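Local coordinates for protein 4-alpha-glucanotransferase (Corynebacterium glutamicum, PDB 5B68) that is an amylomaltase-family enzyme whose chain joins an N-terminal beta-sandwich domain to a TIM-barrel glucanotransferase domain, at residues N199-L204 with E365-A370; A205-Q210 with E688-N693; H536-S539 with P543-Q546; Q596-I601 with L619-R624. All blocks are in the same frame, centred on the assembly; numbering follows the deposited sequence.

Contacts 1 and 2 share helix 198-209 and touch where Leu204 meets Leu690, their centres 15 Å apart. Contacts 3 and 4 form a second pair, joined by the His536 and Pro543 rings against helix 587-607; about 21 Å or more separates the nearest atoms of the two pairs. Contact 1 is buried and wholly apolar, two outer barrel helices meeting through leucine, alanine and glycine. Contact 2, partly buried, adds an arginine chain to valine and leucine. Contact 3, partly buried, combines a single backbone bridge with an arginine laid across a carbonyl oxygen and also binding a sulfate ion. Contact 4 is buried though far from the chain's centre and mainly polar, two arginines meeting one glutamine.

Contact 1: residues N199-L204 with E365-A370; sequences NDLGNL and EQLAAA
With chi1 at 178°, Leu201 carries its CG trans to the backbone N and sends CD2 towards Leu367, whose own CG stands beside the backbone N (chi1 -81°). The two leucines belong to outer helices of the TIM barrel, helix 198-209 and helix 349-376. These segments run almost parallel: their N-to-C directions differ by 8° and their axes approach to 8.5 Å. The two leucine side chains cross obliquely and meet through single methyls, Leu201 CD2 lying 3.8 Å from Leu367 CD2. The same Leu201 methyl also borders Ala370, at 4.0 Å from its CB. Leu201 therefore sits between the partner helix and the barrel wall, since its side chain also packs on Leu216 and Ile218 of strand 215-218.

Next to this apolar patch the backbones come much nearer. The CA atoms of Gly202 and Ala370 are 3.9 Å apart, a spacing possible here because Gly202 presents only its main chain to the other helix. Small residues on both sides are consistent with this close approach. The Ala370 methyl points into that glycine surface, with Ala370 CB 3.7 Å from Gly202 N.

Contact 2: residues A205-Q210 with E688-N693; sequences ASVVAQ and ESLREN
Apolar contact centres on Val207, whose CG1 lies against the aliphatic part of Arg691. Val207 CG1 is 3.6 Å from Arg691 CD, and the two side chains run past one another in opposite directions. The valine torsion accounts for this: chi1 of 164° puts CG1 trans to the backbone N, on the side of the loop. A looser apolar touch joins the same methyl to Leu690, at 4.4 Å from Val207 CG1 to Leu690 CD1. Leu690 reaches further inward, packing on Leu650 and Val654 of helix 650-654.

The polar approach is made by Gln210. Its amide oxygen stands over one face of the Arg691 guanidinium, and the amide and guanidinium planes are 80° apart. Gln210 OE1 lies 3.3 Å from Arg691 CD. The 3.4 Å from Gln210 OE1 to Arg691 NE has too poor an angle for a hydrogen bond, as expected of an oxygen placed over a face. The NE group is instead taken by a salt bridge to Asp211, the residue that follows segment 205-210. The arginine chain bends at chi3 (80°), which is consistent with its NE meeting that carboxylate.

Strand 645-649, which leads into helix 650-654, lies next to strand 177-182, which precedes helix 198-209. Such neighbouring first and last strands are characteristic of a TIM barrel, and here the late loop 688-693 bridges the helices that go with them, 198-209 and 650-654.

Contact 3: residues H536-S539 with P543-Q546; sequences HSPS and PRRQ. With SO4 (sulfate ion), chain I.
Arg544 lays one face of its guanidinium over the carbonyl oxygen of His536 and CD of Pro538 while its edge grips a sulfate ion. Two N-H groups converge on a single sulfate oxygen: Arg544 NH1 is 2.7 Å from O3, at an angle of 142°, and Arg544 NH2 is 2.8 Å from the same O3. The ion probably comes from the crystallisation liquor. Pro538 edges the site from the other segment, its CB 3.3 Å from sulfate O3.

The carbonyl oxygen under this face is close but not hydrogen-bonded: His536 O to Arg544 NH1 measures 3.2 Å with a poor angle. Extended as far as CD and then bent at chi3 (-70°), the arginine chain folds its head across His536 O. Further partners fix its rotation, with NE in a salt bridge to Glu535 and NH2 bonded to Glu548 O. A water accepts from His536 N and, weakly, from Arg544 NH1, linking the two segments.

Between the two segments there is a single beta bridge, His536 with Pro543, CA atoms 4.3 Å apart; Arg544 is backbone hydrogen-bonded to Glu535 next to it. Ser537 CB touches Pro543 O at 3.6 Å, and Ser537 OG is held by Glu548.

Both segments belong to the loop between barrel strands 528-531 and 553-556. Helix 587-607 lies against it, where the His536 ring stacks on Trp597 and Pro543 packs on Trp597, Glu600 and Ile601.

Contact 4: residues Q596-I601 with L619-R624; sequences QWQAEI and LERDQR
Arg624 gives Gln598 OE1 a short, nearly straight hydrogen bond from NH1, 2.8 Å long with an N-H...O angle of 170°. The oxygen lies in the guanidinium plane, whereas the donor stands 41° above the amide plane, so the bond is well directed for the arginine but away from the glutamine lone pairs. NH2 of Arg624 adds a weak second bond, 3.4 Å to Gln598 OE1. Behind this head, Arg624 NE donates to Arg621 O at 2.9 Å along a carbonyl lone pair, which ties the arginine to its own loop and limits its rotation.

The nitrogen end of the amide faces the other arginine. Gln598 NE2 is 3.5 Å from Arg621 NH2, at the guanidinium edge, with the two planes 78° apart. Both nitrogens are donors with acceptors elsewhere: Gln598 NE2 bonds Asp594 OD1 and Tyr568 O, and Arg621 NH2 bonds Leu569 O. Asp594 also forms a salt bridge with Arg621 NH1, so its carboxylate serves both sides of the contact.

Gln598 CB lies in the Arg624 guanidinium plane, 3.5 Å from Arg624 NH1. Beyond it the packing is apolar: Arg621 on Leu591 and Leu595, Arg624 on Leu602. The residues met fall every three or four positions along helix 587-607, so one face of that helix carries the contact. It holds against that face the loop leading to helix 627-639, which precedes strand 645-649 of the TIM barrel.

Contact 1: residues N199-L204 with E365-A370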
loop_
_atom_site.group_PDB
_atom_site.type_symbol
_atom_site.label_atom_id
_atom_site.label_comp_id
_atom_site.label_asym_id
_atom_site.label_seq_id
_atom_site.Cartn_x
_atom_site.Cartn_y
_atom_site.Cartn_z
ATOM N N ASN A 199 -18.425 -9.486 4.190
ATOM C CA ASN A 199 -19.799 -9.377 3.778
ATOM C C ASN A 199 -20.224 -7.948 3.681
ATOM O O ASN A 199 -20.785 -7.514 2.675
ATOM C CB ASN A 199 -20.714 -10.154 4.750
ATOM C CG ASN A 199 -22.156 -10.197 4.288
ATOM O OD1 ASN A 199 -22.823 -9.180 4.226
ATOM N ND2 ASN A 199 -22.635 -11.383 3.959
ATOM N N ASP A 200 -19.908 -7.211 4.741
ATOM C CA ASP A 200 -20.149 -5.784 4.744
ATOM C C ASP A 200 -19.518 -5.035 3.576
ATOM O O ASP A 200 -20.103 -4.084 3.063
ATOM C CB ASP A 200 -19.721 -5.111 6.045
ATOM C CG ASP A 200 -20.413 -5.707 7.277
ATOM O OD1 ASP A 200 -21.620 -5.834 7.234
ATOM O OD2 ASP A 200 -19.731 -5.990 8.306
ATOM N N LEU A 201 -18.306 -5.438 3.216
ATOM C CA LEU A 201 -17.588 -4.873 2.049
ATOM C C LEU A 201 -18.427 -4.977 0.792
ATOM O O LEU A 201 -18.646 -3.985 0.026
ATOM C CB LEU A 201 -16.229 -5.560 1.875
ATOM C CG LEU A 201 -15.366 -5.133 0.683
ATOM C CD1 LEU A 201 -15.052 -3.671 0.821
ATOM C CD2 LEU A 201 -14.111 -5.970 0.651
ATOM N N GLY A 202 -18.869 -6.183 0.492
ATOM C CA GLY A 202 -19.670 -6.399 -0.693
ATOM C C GLY A 202 -21.056 -5.725 -0.659
ATOM O O GLY A 202 -21.505 -5.179 -1.650
ATOM N N ASN A 203 -21.653 -5.685 0.524
ATOM C CA ASN A 203 -22.954 -5.070 0.780
ATOM C C ASN A 203 -22.831 -3.562 0.526
ATOM O O ASN A 203 -23.595 -3.024 -0.271
ATOM C CB ASN A 203 -23.357 -5.338 2.248
ATOM C CG ASN A 203 -24.811 -4.920 2.563
ATOM O OD1 ASN A 203 -25.539 -4.365 1.701
ATOM N ND2 ASN A 203 -25.210 -5.133 3.826
ATOM N N LEU A 204 -21.859 -2.933 1.180
ATOM C CA LEU A 204 -21.604 -1.483 1.028
ATOM C C LEU A 204 -21.354 -1.192 -0.450
ATOM O O LEU A 204 -21.908 -0.200 -0.977
ATOM C CB LEU A 204 -20.486 -0.995 1.874
ATOM C CG LEU A 204 -20.130 0.484 1.880
ATOM C CD1 LEU A 204 -21.320 1.329 2.245
ATOM C CD2 LEU A 204 -18.941 0.739 2.747
ATOM N N GLU A 365 -11.896 -16.379 -0.868
ATOM C CA GLU A 365 -13.214 -16.546 -1.432
ATOM C C GLU A 365 -14.208 -15.451 -0.962
ATOM O O GLU A 365 -15.111 -15.130 -1.729
ATOM C CB GLU A 365 -13.762 -17.974 -1.203
ATOM C CG GLU A 365 -14.169 -18.293 0.208
ATOM C CD GLU A 365 -14.702 -19.761 0.367
ATOM O OE1 GLU A 365 -14.974 -20.207 1.515
ATOM O OE2 GLU A 365 -14.826 -20.452 -0.678
ATOM N N GLN A 366 -14.080 -14.933 0.260
ATOM C CA GLN A 366 -15.018 -13.902 0.715
ATOM C C GLN A 366 -14.744 -12.591 0.005
ATOM O O GLN A 366 -15.687 -11.863 -0.337
ATOM C CB GLN A 366 -14.979 -13.713 2.239
ATOM C CG GLN A 366 -15.627 -14.973 2.886
ATOM C CD GLN A 366 -16.130 -14.813 4.297
ATOM O OE1 GLN A 366 -16.113 -13.739 4.907
ATOM N NE2 GLN A 366 -16.480 -15.965 4.885
ATOM N N LEU A 367 -13.464 -12.325 -0.236
ATOM C CA LEU A 367 -13.084 -11.117 -1.029
ATOM C C LEU A 367 -13.494 -11.234 -2.467
ATOM O O LEU A 367 -13.940 -10.264 -3.068
ATOM C CB LEU A 367 -11.588 -10.903 -0.968
ATOM C CG LEU A 367 -11.033 -10.223 0.240
ATOM C CD1 LEU A 367 -9.523 -10.229 0.195
ATOM C CD2 LEU A 367 -11.534 -8.759 0.237
ATOM N N ALA A 368 -13.337 -12.422 -3.062
ATOM C CA ALA A 368 -13.855 -12.633 -4.407
ATOM C C ALA A 368 -15.366 -12.395 -4.474
ATOM O O ALA A 368 -15.840 -11.793 -5.416
ATOM C CB ALA A 368 -13.580 -14.038 -4.872
ATOM N N ALA A 369 -16.103 -12.864 -3.473
ATOM C CA ALA A 369 -17.559 -12.693 -3.502
ATOM C C ALA A 369 -17.936 -11.219 -3.329
ATOM O O ALA A 369 -18.877 -10.766 -3.988
ATOM C CB ALA A 369 -18.221 -13.522 -2.423
ATOM N N ALA A 370 -17.155 -10.506 -2.523
ATOM C CA ALA A 370 -17.386 -9.060 -2.381
ATOM C C ALA A 370 -17.172 -8.357 -3.723
ATOM O O ALA A 370 -17.966 -7.463 -4.108
ATOM C CB ALA A 370 -16.526 -8.418 -1.327
#

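Contact 2: residues A205-Q210 with E688-N693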
loop_
_atom_site.group_PDB
_atom_site.type_symbol
_atom_site.label_atom_id
_atom_site.label_comp_id
_atom_site.label_asym_id
_atom_site.label_seq_id
_atom_site.Cartn_x
_atom_site.Cartn_y
_atom_site.Cartn_z
ATOM N N ALA A 205 -20.541 -1.990 -1.133
ATOM C CA ALA A 205 -20.266 -1.709 -2.560
ATOM C C ALA A 205 -21.541 -1.709 -3.344
ATOM O O ALA A 205 -21.783 -0.766 -4.149
ATOM C CB ALA A 205 -19.303 -2.716 -3.191
ATOM N N SER A 206 -22.397 -2.692 -3.047
ATOM C CA SER A 206 -23.629 -2.829 -3.849
ATOM C C SER A 206 -24.533 -1.623 -3.563
ATOM O O SER A 206 -25.196 -1.137 -4.470
ATOM C CB SER A 206 -24.337 -4.182 -3.677
ATOM O OG SER A 206 -24.896 -4.217 -2.391
ATOM N N VAL A 207 -24.546 -1.125 -2.337
ATOM C CA VAL A 207 -25.405 0.015 -1.986
ATOM C C VAL A 207 -24.946 1.289 -2.651
ATOM O O VAL A 207 -25.710 1.984 -3.266
ATOM C CB VAL A 207 -25.408 0.228 -0.456
ATOM C CG1 VAL A 207 -25.956 1.601 -0.060
ATOM C CG2 VAL A 207 -26.173 -0.859 0.241
ATOM N N VAL A 208 -23.669 1.613 -2.563
ATOM C CA VAL A 208 -23.224 2.941 -3.090
ATOM C C VAL A 208 -23.229 2.863 -4.596
ATOM O O VAL A 208 -23.321 3.893 -5.248
ATOM C CB VAL A 208 -21.879 3.396 -2.531
ATOM C CG1 VAL A 208 -21.935 3.570 -1.030
ATOM C CG2 VAL A 208 -20.776 2.405 -2.875
ATOM N N ALA A 209 -23.159 1.656 -5.175
ATOM C CA ALA A 209 -23.216 1.515 -6.613
ATOM C C ALA A 209 -24.606 1.945 -7.159
ATOM O O ALA A 209 -24.714 2.334 -8.304
ATOM C CB ALA A 209 -22.974 0.069 -6.988
ATOM N N GLN A 210 -25.646 1.909 -6.317
ATOM C CA GLN A 210 -27.034 2.191 -6.798
ATOM C C GLN A 210 -27.131 3.679 -7.055
ATOM O O GLN A 210 -28.037 4.135 -7.745
ATOM C CB GLN A 210 -28.044 1.827 -5.714
ATOM C CG GLN A 210 -28.034 0.353 -5.453
ATOM C CD GLN A 210 -28.787 -0.076 -4.219
ATOM O OE1 GLN A 210 -29.232 0.737 -3.397
ATOM N NE2 GLN A 210 -28.814 -1.389 -4.016
ATOM N N GLU A 688 -27.487 -0.654 6.310
ATOM C CA GLU A 688 -28.894 -0.831 5.971
ATOM C C GLU A 688 -29.643 0.492 5.947
ATOM O O GLU A 688 -30.635 0.625 5.242
ATOM C CB GLU A 688 -29.591 -1.810 6.936
ATOM C CG GLU A 688 -29.274 -3.264 6.641
ATOM C CD GLU A 688 -28.023 -3.741 7.327
ATOM O OE1 GLU A 688 -27.298 -2.947 8.001
ATOM O OE2 GLU A 688 -27.801 -4.936 7.196
ATOM N N SER A 689 -29.162 1.443 6.717
ATOM C CA SER A 689 -29.787 2.725 6.834
ATOM C C SER A 689 -29.223 3.774 5.967
ATOM O O SER A 689 -29.673 4.926 6.077
ATOM C CB SER A 689 -29.555 3.261 8.225
ATOM O OG SER A 689 -30.171 2.405 9.112
ATOM N N LEU A 690 -28.148 3.486 5.227
ATOM C CA LEU A 690 -27.454 4.577 4.546
ATOM C C LEU A 690 -28.325 5.390 3.633
ATOM O O LEU A 690 -28.220 6.645 3.590
ATOM C CB LEU A 690 -26.293 4.031 3.702
ATOM C CG LEU A 690 -25.007 3.813 4.508
ATOM C CD1 LEU A 690 -24.013 3.001 3.668
ATOM C CD2 LEU A 690 -24.309 5.116 4.838
ATOM N N ARG A 691 -29.108 4.692 2.848
ATOM C CA ARG A 691 -29.941 5.305 1.849
ATOM C C ARG A 691 -31.276 5.805 2.408
ATOM O O ARG A 691 -32.062 6.281 1.645
ATOM C CB ARG A 691 -30.169 4.356 0.666
ATOM C CG ARG A 691 -28.858 4.084 -0.023
ATOM C CD ARG A 691 -28.959 3.229 -1.269
ATOM N NE ARG A 691 -29.378 4.019 -2.405
ATOM C CZ ARG A 691 -30.633 4.082 -2.825
ATOM N NH1 ARG A 691 -31.606 3.371 -2.209
ATOM N NH2 ARG A 691 -30.914 4.858 -3.881
ATOM N N GLU A 692 -31.502 5.709 3.732
ATOM C CA GLU A 692 -32.665 6.261 4.379
ATOM C C GLU A 692 -32.389 7.702 4.749
ATOM O O GLU A 692 -33.311 8.384 5.091
ATOM C CB GLU A 692 -33.026 5.470 5.666
ATOM C CG GLU A 692 -33.530 4.072 5.378
ATOM C CD GLU A 692 -33.627 3.175 6.614
ATOM O OE1 GLU A 692 -33.081 3.511 7.704
ATOM O OE2 GLU A 692 -34.241 2.097 6.476
ATOM N N ASN A 693 -31.143 8.181 4.762
ATOM C CA ASN A 693 -30.923 9.549 5.286
ATOM C C ASN A 693 -30.828 10.478 4.103
ATOM O O ASN A 693 -30.205 10.137 3.103
ATOM C CB ASN A 693 -29.663 9.756 6.134
ATOM C CG ASN A 693 -29.164 8.500 6.805
ATOM O OD1 ASN A 693 -29.780 7.975 7.745
ATOM N ND2 ASN A 693 -28.014 8.014 6.334
#

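Contact 3: residues H536-S539 with P543-Q546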
loop_
_atom_site.group_PDB
_atom_site.type_symbol
_atom_site.label_atom_id
_atom_site.label_comp_id
_atom_site.label_asym_id
_atom_site.label_seq_id
_atom_site.Cartn_x
_atom_site.Cartn_y
_atom_site.Cartn_z
ATOM N N HIS A 536 -3.224 24.039 -4.154
ATOM C CA HIS A 536 -2.913 25.428 -4.384
ATOM C C HIS A 536 -2.853 25.535 -5.846
ATOM O O HIS A 536 -2.550 24.546 -6.534
ATOM C CB HIS A 536 -1.537 25.819 -3.728
ATOM C CG HIS A 536 -1.562 25.863 -2.245
ATOM N ND1 HIS A 536 -1.684 27.041 -1.547
ATOM C CD2 HIS A 536 -1.414 24.890 -1.318
ATOM C CE1 HIS A 536 -1.666 26.783 -0.248
ATOM N NE2 HIS A 536 -1.499 25.481 -0.078
ATOM N N SER A 537 -3.186 26.714 -6.363
ATOM C CA SER A 537 -3.146 26.964 -7.769
ATOM C C SER A 537 -1.666 26.961 -8.221
ATOM O O SER A 537 -0.847 27.590 -7.583
ATOM C CB SER A 537 -3.761 28.340 -8.023
ATOM O OG SER A 537 -3.865 28.670 -9.379
ATOM N N PRO A 538 -1.335 26.257 -9.300
ATOM C CA PRO A 538 -0.016 26.545 -9.830
ATOM C C PRO A 538 0.092 28.000 -10.294
ATOM O O PRO A 538 1.159 28.581 -10.144
ATOM C CB PRO A 538 0.096 25.613 -11.017
ATOM C CG PRO A 538 -1.312 25.477 -11.496
ATOM C CD PRO A 538 -2.165 25.515 -10.264
ATOM N N SER A 539 -1.009 28.586 -10.793
ATOM C CA SER A 539 -0.982 29.891 -11.470
ATOM C C SER A 539 -1.104 31.176 -10.591
ATOM O O SER A 539 -0.222 32.028 -10.647
ATOM C CB SER A 539 -2.021 29.915 -12.595
ATOM O OG SER A 539 -3.348 29.920 -12.122
ATOM N N PRO A 543 -6.271 28.923 -3.567
ATOM C CA PRO A 543 -6.644 27.550 -3.912
ATOM C C PRO A 543 -6.638 27.261 -5.390
ATOM O O PRO A 543 -6.873 28.141 -6.237
ATOM C CB PRO A 543 -8.065 27.424 -3.340
ATOM C CG PRO A 543 -8.153 28.476 -2.253
ATOM C CD PRO A 543 -7.384 29.629 -2.898
ATOM N N ARG A 544 -6.448 25.988 -5.701
ATOM C CA ARG A 544 -6.493 25.543 -7.066
ATOM C C ARG A 544 -7.880 25.736 -7.735
ATOM O O ARG A 544 -8.899 25.342 -7.166
ATOM C CB ARG A 544 -6.118 24.050 -7.138
ATOM C CG ARG A 544 -5.872 23.557 -8.565
ATOM C CD ARG A 544 -5.495 22.068 -8.549
ATOM N NE ARG A 544 -4.146 21.908 -7.962
ATOM C CZ ARG A 544 -3.010 21.964 -8.647
ATOM N NH1 ARG A 544 -1.847 21.826 -7.976
ATOM N NH2 ARG A 544 -2.976 22.118 -9.957
ATOM N N ARG A 545 -7.897 26.263 -8.938
ATOM C CA ARG A 545 -9.182 26.448 -9.642
ATOM C C ARG A 545 -9.680 25.102 -10.197
ATOM O O ARG A 545 -8.886 24.164 -10.509
ATOM C CB ARG A 545 -9.066 27.436 -10.809
ATOM C CG ARG A 545 -8.600 28.867 -10.417
ATOM C CD ARG A 545 -8.403 29.686 -11.686
ATOM N NE ARG A 545 -9.686 30.081 -12.276
ATOM C CZ ARG A 545 -10.416 31.114 -11.817
ATOM N NH1 ARG A 545 -11.575 31.411 -12.406
ATOM N NH2 ARG A 545 -9.998 31.842 -10.749
ATOM N N GLN A 546 -10.972 25.028 -10.433
ATOM C CA GLN A 546 -11.542 23.785 -10.935
ATOM C C GLN A 546 -10.809 23.251 -12.128
ATOM O O GLN A 546 -10.495 22.022 -12.216
ATOM C CB GLN A 546 -13.013 23.955 -11.280
ATOM C CG GLN A 546 -13.708 22.683 -11.696
ATOM C CD GLN A 546 -15.184 22.947 -11.806
ATOM O OE1 GLN A 546 -15.631 23.630 -12.731
ATOM N NE2 GLN A 546 -15.937 22.416 -10.863
HETATM S S SO4 I . 0.581 21.437 -10.878
HETATM O O1 SO4 I . -0.274 20.609 -11.777
HETATM O O2 SO4 I . 1.591 22.204 -11.680
HETATM O O3 SO4 I . -0.204 22.423 -10.096
HETATM O O4 SO4 I . 1.183 20.500 -9.908
HETATM O O HOH W 1 -1.303 21.828 -4.646
#

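Contact 4: residues Q596-I601 with L619-R624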
loop_
_atom_site.group_PDB
_atom_site.type_symbol
_atom_site.label_atom_id
_atom_site.label_comp_id
_atom_site.label_asym_id
_atom_site.label_seq_id
_atom_site.Cartn_x
_atom_site.Cartn_y
_atom_site.Cartn_z
ATOM N N GLN A 596 -9.780 31.684 6.788
ATOM C CA GLN A 596 -9.389 32.402 5.593
ATOM C C GLN A 596 -9.153 31.507 4.379
ATOM O O GLN A 596 -9.531 31.820 3.247
ATOM C CB GLN A 596 -8.107 33.249 5.863
ATOM C CG GLN A 596 -7.437 33.982 4.693
ATOM C CD GLN A 596 -8.276 35.036 4.000
ATOM O OE1 GLN A 596 -8.159 35.269 2.796
ATOM N NE2 GLN A 596 -9.084 35.700 4.753
ATOM N N TRP A 597 -8.436 30.419 4.610
ATOM C CA TRP A 597 -8.173 29.432 3.542
ATOM C C TRP A 597 -9.507 28.814 3.043
ATOM O O TRP A 597 -9.733 28.743 1.828
ATOM C CB TRP A 597 -7.271 28.329 4.138
ATOM C CG TRP A 597 -6.921 27.176 3.193
ATOM C CD1 TRP A 597 -7.135 25.854 3.416
ATOM C CD2 TRP A 597 -6.303 27.282 1.926
ATOM N NE1 TRP A 597 -6.697 25.124 2.347
ATOM C CE2 TRP A 597 -6.183 25.968 1.414
ATOM C CE3 TRP A 597 -5.825 28.360 1.163
ATOM C CZ2 TRP A 597 -5.618 25.701 0.184
ATOM C CZ3 TRP A 597 -5.230 28.097 -0.065
ATOM C CH2 TRP A 597 -5.121 26.731 -0.529
ATOM N N GLN A 598 -10.346 28.379 3.982
ATOM C CA GLN A 598 -11.725 27.882 3.669
ATOM C C GLN A 598 -12.502 28.900 2.811
ATOM O O GLN A 598 -13.095 28.565 1.772
ATOM C CB GLN A 598 -12.483 27.515 4.915
ATOM C CG GLN A 598 -11.961 26.245 5.577
ATOM C CD GLN A 598 -12.878 25.618 6.578
ATOM O OE1 GLN A 598 -14.113 25.674 6.484
ATOM N NE2 GLN A 598 -12.282 24.972 7.570
ATOM N N ALA A 599 -12.402 30.167 3.168
ATOM C CA ALA A 599 -13.154 31.195 2.451
ATOM C C ALA A 599 -12.710 31.284 1.073
ATOM O O ALA A 599 -13.510 31.341 0.141
ATOM C CB ALA A 599 -13.017 32.573 3.168
ATOM N N GLU A 600 -11.394 31.283 0.892
ATOM C CA GLU A 600 -10.812 31.344 -0.414
ATOM C C GLU A 600 -11.246 30.161 -1.295
ATOM O O GLU A 600 -11.459 30.324 -2.532
ATOM C CB GLU A 600 -9.266 31.412 -0.316
ATOM C CG GLU A 600 -8.746 32.812 0.038
ATOM C CD GLU A 600 -7.236 32.863 0.243
ATOM O OE1 GLU A 600 -6.530 32.491 -0.701
ATOM O OE2 GLU A 600 -6.795 33.328 1.318
ATOM N N ILE A 601 -11.336 28.975 -0.675
ATOM C CA ILE A 601 -11.774 27.770 -1.418
ATOM C C ILE A 601 -13.252 27.888 -1.821
ATOM O O ILE A 601 -13.615 27.568 -2.977
ATOM C CB ILE A 601 -11.601 26.497 -0.552
ATOM C CG1 ILE A 601 -10.095 26.160 -0.417
ATOM C CG2 ILE A 601 -12.339 25.303 -1.171
ATOM C CD1 ILE A 601 -9.822 25.007 0.531
ATOM N N LEU A 619 -17.018 36.520 6.058
ATOM C CA LEU A 619 -18.128 35.881 6.753
ATOM C C LEU A 619 -17.683 35.133 8.017
ATOM O O LEU A 619 -16.640 34.541 8.013
ATOM C CB LEU A 619 -18.833 34.891 5.805
ATOM C CG LEU A 619 -20.093 35.241 4.974
ATOM C CD1 LEU A 619 -20.388 36.723 4.793
ATOM C CD2 LEU A 619 -20.083 34.515 3.634
ATOM N N GLU A 620 -18.526 35.117 9.029
ATOM C CA GLU A 620 -18.309 34.312 10.201
ATOM C C GLU A 620 -18.476 32.877 9.795
ATOM O O GLU A 620 -19.178 32.579 8.853
ATOM C CB GLU A 620 -19.336 34.625 11.265
ATOM C CG GLU A 620 -19.202 36.009 11.860
ATOM C CD GLU A 620 -18.916 35.960 13.335
ATOM O OE1 GLU A 620 -18.063 36.750 13.781
ATOM O OE2 GLU A 620 -19.531 35.127 14.044
ATOM N N ARG A 621 -17.821 31.998 10.521
ATOM C CA ARG A 621 -17.806 30.574 10.194
ATOM C C ARG A 621 -19.204 29.993 10.092
ATOM O O ARG A 621 -19.477 29.180 9.209
ATOM C CB ARG A 621 -17.026 29.789 11.235
ATOM C CG ARG A 621 -16.626 28.386 10.771
ATOM C CD ARG A 621 -15.871 27.638 11.864
ATOM N NE ARG A 621 -14.500 28.129 11.959
ATOM C CZ ARG A 621 -13.465 27.721 11.228
ATOM N NH1 ARG A 621 -12.282 28.254 11.460
ATOM N NH2 ARG A 621 -13.589 26.723 10.312
ATOM N N ASP A 622 -20.090 30.403 10.995
ATOM C CA ASP A 622 -21.434 29.852 11.004
ATOM C C ASP A 622 -22.413 30.647 10.102
ATOM O O ASP A 622 -23.600 30.368 10.115
ATOM C CB ASP A 622 -21.924 29.651 12.464
ATOM C CG ASP A 622 -22.275 30.966 13.172
ATOM O OD1 ASP A 622 -21.894 32.051 12.654
ATOM O OD2 ASP A 622 -22.928 30.896 14.248
ATOM N N GLN A 623 -21.874 31.551 9.297
ATOM C CA GLN A 623 -22.627 32.323 8.320
ATOM C C GLN A 623 -22.420 31.940 6.845
ATOM O O GLN A 623 -22.720 32.734 5.982
ATOM C CB GLN A 623 -22.310 33.805 8.490
ATOM C CG GLN A 623 -22.764 34.396 9.808
ATOM C CD GLN A 623 -22.211 35.790 10.057
ATOM O OE1 GLN A 623 -21.527 36.366 9.217
ATOM N NE2 GLN A 623 -22.519 36.341 11.224
ATOM N N ARG A 624 -21.862 30.769 6.559
ATOM C CA ARG A 624 -21.437 30.405 5.176
ATOM C C ARG A 624 -22.437 29.461 4.472
ATOM O O ARG A 624 -22.290 29.181 3.281
ATOM C CB ARG A 624 -20.024 29.762 5.214
ATOM C CG ARG A 624 -18.952 30.712 5.774
ATOM C CD ARG A 624 -17.589 30.085 6.086
ATOM N NE ARG A 624 -17.745 28.867 6.868
ATOM C CZ ARG A 624 -16.835 27.875 6.922
ATOM N NH1 ARG A 624 -15.700 27.954 6.273
ATOM N NH2 ARG A 624 -17.077 26.829 7.652
#